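Local coordinates for oxidoreductase, NAD-binding/iron-sulfur cluster-binding protein (PDB 4RAS) that probably carries out B12-dependent reductive dehalogenation, binding cobalamin and two 4Fe-4S clusters, at residues T58-G63 and Q321-N326. Residues are numbered along the deposited sequence; the frame is centred on the assembly and turned at random.
Sequences TRFLDG and QPLIQN
The type I beta turn from Thr58 to Leu61 sets Phe60 against one side of helix 315-327. Pro322 lies over one face of the Phe60 ring. Its CB is 3.9 Å from the ring centroid and 19° off the normal, a CH-pi contact displaced toward the Phe60 CD1-CE1 side. Over the opposite face, above the ring centre, sits CB of Arg59 from the same turn. Leu323 reaches it obliquely, CD2 lying 3.8 Å from Phe60 CD2. With CG anti to the carbonyl carbon (chi1 -52°), the Phe60 ring extends across to the helix and its CZ ends beside Asn326. The Arg59 chain bends at chi2 and chi3, which brings one face of its guanidinium against Phe60 CZ, toward the guanidinium's rim. An alanine at Phe60 would remove the ring, and would probably open a gap between Pro322 and Arg59 and leave Leu323 CD2 without its aromatic neighbour. The contact is near the surface, away from the cobalamin and cluster sites. Ala154 of helix 141-163 touches both Phe60 and Leu323. Arg161 of that helix hydrogen-bonds the carbonyls of Phe60 and Leu61. Leu61 pairs through its backbone with Gly169 of strand 167-171.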
loop_
_atom_site.group_PDB
_atom_site.type_symbol
_atom_site.label_atom_id
_atom_site.label_comp_id
_atom_site.label_asym_id
_atom_site.label_seq_id
_atom_site.Cartn_x
_atom_site.Cartn_y
_atom_site.Cartn_z
ATOM N N THR A 58 18.179 5.514 7.086
ATOM C CA THR A 58 19.526 5.180 7.432
ATOM C C THR A 58 19.668 4.711 8.880
ATOM O O THR A 58 20.475 3.892 9.138
ATOM C CB THR A 58 20.439 6.377 7.135
ATOM O OG1 THR A 58 20.449 6.601 5.721
ATOM C CG2 THR A 58 21.850 6.173 7.617
ATOM N N ARG A 59 18.874 5.219 9.800
ATOM C CA ARG A 59 18.986 4.852 11.195
ATOM C C ARG A 59 18.577 3.427 11.455
ATOM O O ARG A 59 18.939 2.862 12.469
ATOM C CB ARG A 59 18.093 5.751 12.054
ATOM C CG ARG A 59 18.369 7.252 11.904
ATOM C CD ARG A 59 18.126 8.044 13.194
ATOM N NE ARG A 59 16.738 8.461 13.426
ATOM C CZ ARG A 59 15.917 8.022 14.401
ATOM N NH1 ARG A 59 14.667 8.516 14.474
ATOM N NH2 ARG A 59 16.302 7.093 15.301
ATOM N N PHE A 60 17.829 2.820 10.553
ATOM C CA PHE A 60 17.329 1.498 10.783
ATOM C C PHE A 60 17.994 0.471 9.877
ATOM O O PHE A 60 17.490 -0.600 9.722
ATOM C CB PHE A 60 15.812 1.526 10.591
ATOM C CG PHE A 60 15.162 2.604 11.388
ATOM C CD1 PHE A 60 15.252 2.589 12.758
ATOM C CD2 PHE A 60 14.511 3.628 10.790
ATOM C CE1 PHE A 60 14.697 3.571 13.520
ATOM C CE2 PHE A 60 13.944 4.623 11.530
ATOM C CZ PHE A 60 14.029 4.585 12.900
ATOM N N LEU A 61 19.114 0.840 9.262
ATOM C CA LEU A 61 19.918 -0.088 8.533
ATOM C C LEU A 61 20.545 -1.141 9.451
ATOM O O LEU A 61 20.904 -2.207 8.989
ATOM C CB LEU A 61 21.022 0.611 7.743
ATOM C CG LEU A 61 20.523 1.535 6.665
ATOM C CD1 LEU A 61 21.683 2.281 6.018
ATOM C CD2 LEU A 61 19.748 0.773 5.616
ATOM N N ASP A 62 20.711 -0.828 10.712
ATOM C CA ASP A 62 21.157 -1.812 11.700
ATOM C C ASP A 62 20.257 -1.673 12.912
ATOM O O ASP A 62 19.452 -0.759 12.965
ATOM C CB ASP A 62 22.631 -1.625 12.099
ATOM C CG ASP A 62 23.374 -3.027 12.382
ATOM O OD1 ASP A 62 22.675 -4.065 12.649
ATOM O OD2 ASP A 62 24.650 -3.081 12.347
ATOM N N GLY A 63 20.372 -2.597 13.865
ATOM C CA GLY A 63 19.547 -2.622 15.035
ATOM C C GLY A 63 19.724 -3.888 15.805
ATOM O O GLY A 63 20.587 -4.721 15.513
ATOM N N GLN A 321 8.077 -1.583 11.244
ATOM C CA GLN A 321 7.577 -0.796 12.365
ATOM C C GLN A 321 8.441 0.442 12.695
ATOM O O GLN A 321 7.931 1.505 12.850
ATOM C CB GLN A 321 7.410 -1.668 13.595
ATOM C CG GLN A 321 6.932 -0.874 14.787
ATOM C CD GLN A 321 6.609 -1.732 15.978
ATOM O OE1 GLN A 321 7.465 -2.481 16.517
ATOM N NE2 GLN A 321 5.349 -1.696 16.357
ATOM N N PRO A 322 9.744 0.289 12.852
ATOM C CA PRO A 322 10.481 1.501 13.192
ATOM C C PRO A 322 10.368 2.624 12.143
ATOM O O PRO A 322 10.429 3.809 12.502
ATOM C CB PRO A 322 11.938 1.024 13.264
ATOM C CG PRO A 322 11.892 -0.505 13.295
ATOM C CD PRO A 322 10.608 -0.904 12.691
ATOM N N LEU A 323 10.243 2.282 10.873
ATOM C CA LEU A 323 10.121 3.355 9.882
ATOM C C LEU A 323 8.762 4.023 10.021
ATOM O O LEU A 323 8.677 5.247 9.950
ATOM C CB LEU A 323 10.236 2.929 8.438
ATOM C CG LEU A 323 11.133 1.847 7.918
ATOM C CD1 LEU A 323 11.613 2.258 6.540
ATOM C CD2 LEU A 323 12.281 1.342 8.772
ATOM N N ILE A 324 7.726 3.219 10.237
ATOM C CA ILE A 324 6.389 3.771 10.363
ATOM C C ILE A 324 6.316 4.738 11.543
ATOM O O ILE A 324 5.795 5.846 11.420
ATOM C CB ILE A 324 5.368 2.625 10.536
ATOM C CG1 ILE A 324 5.174 1.914 9.200
ATOM C CG2 ILE A 324 4.024 3.110 11.025
ATOM C CD1 ILE A 324 4.397 0.621 9.280
ATOM N N GLN A 325 6.805 4.287 12.687
ATOM C CA GLN A 325 6.701 5.064 13.899
ATOM C C GLN A 325 7.538 6.323 13.815
ATOM O O GLN A 325 7.162 7.370 14.304
ATOM C CB GLN A 325 7.126 4.263 15.125
ATOM C CG GLN A 325 6.054 3.277 15.547
ATOM C CD GLN A 325 6.504 2.336 16.690
ATOM O OE1 GLN A 325 7.709 2.151 17.004
ATOM N NE2 GLN A 325 5.529 1.696 17.276
ATOM N N ASN A 326 8.716 6.225 13.241
ATOM C CA ASN A 326 9.551 7.400 13.229
ATOM C C ASN A 326 9.258 8.359 12.091
ATOM O O ASN A 326 9.852 9.417 12.067
ATOM C CB ASN A 326 10.994 7.010 13.247
ATOM C CG ASN A 326 11.380 6.353 14.575
ATOM O OD1 ASN A 326 11.526 5.141 14.668
ATOM N ND2 ASN A 326 11.549 7.130 15.558
#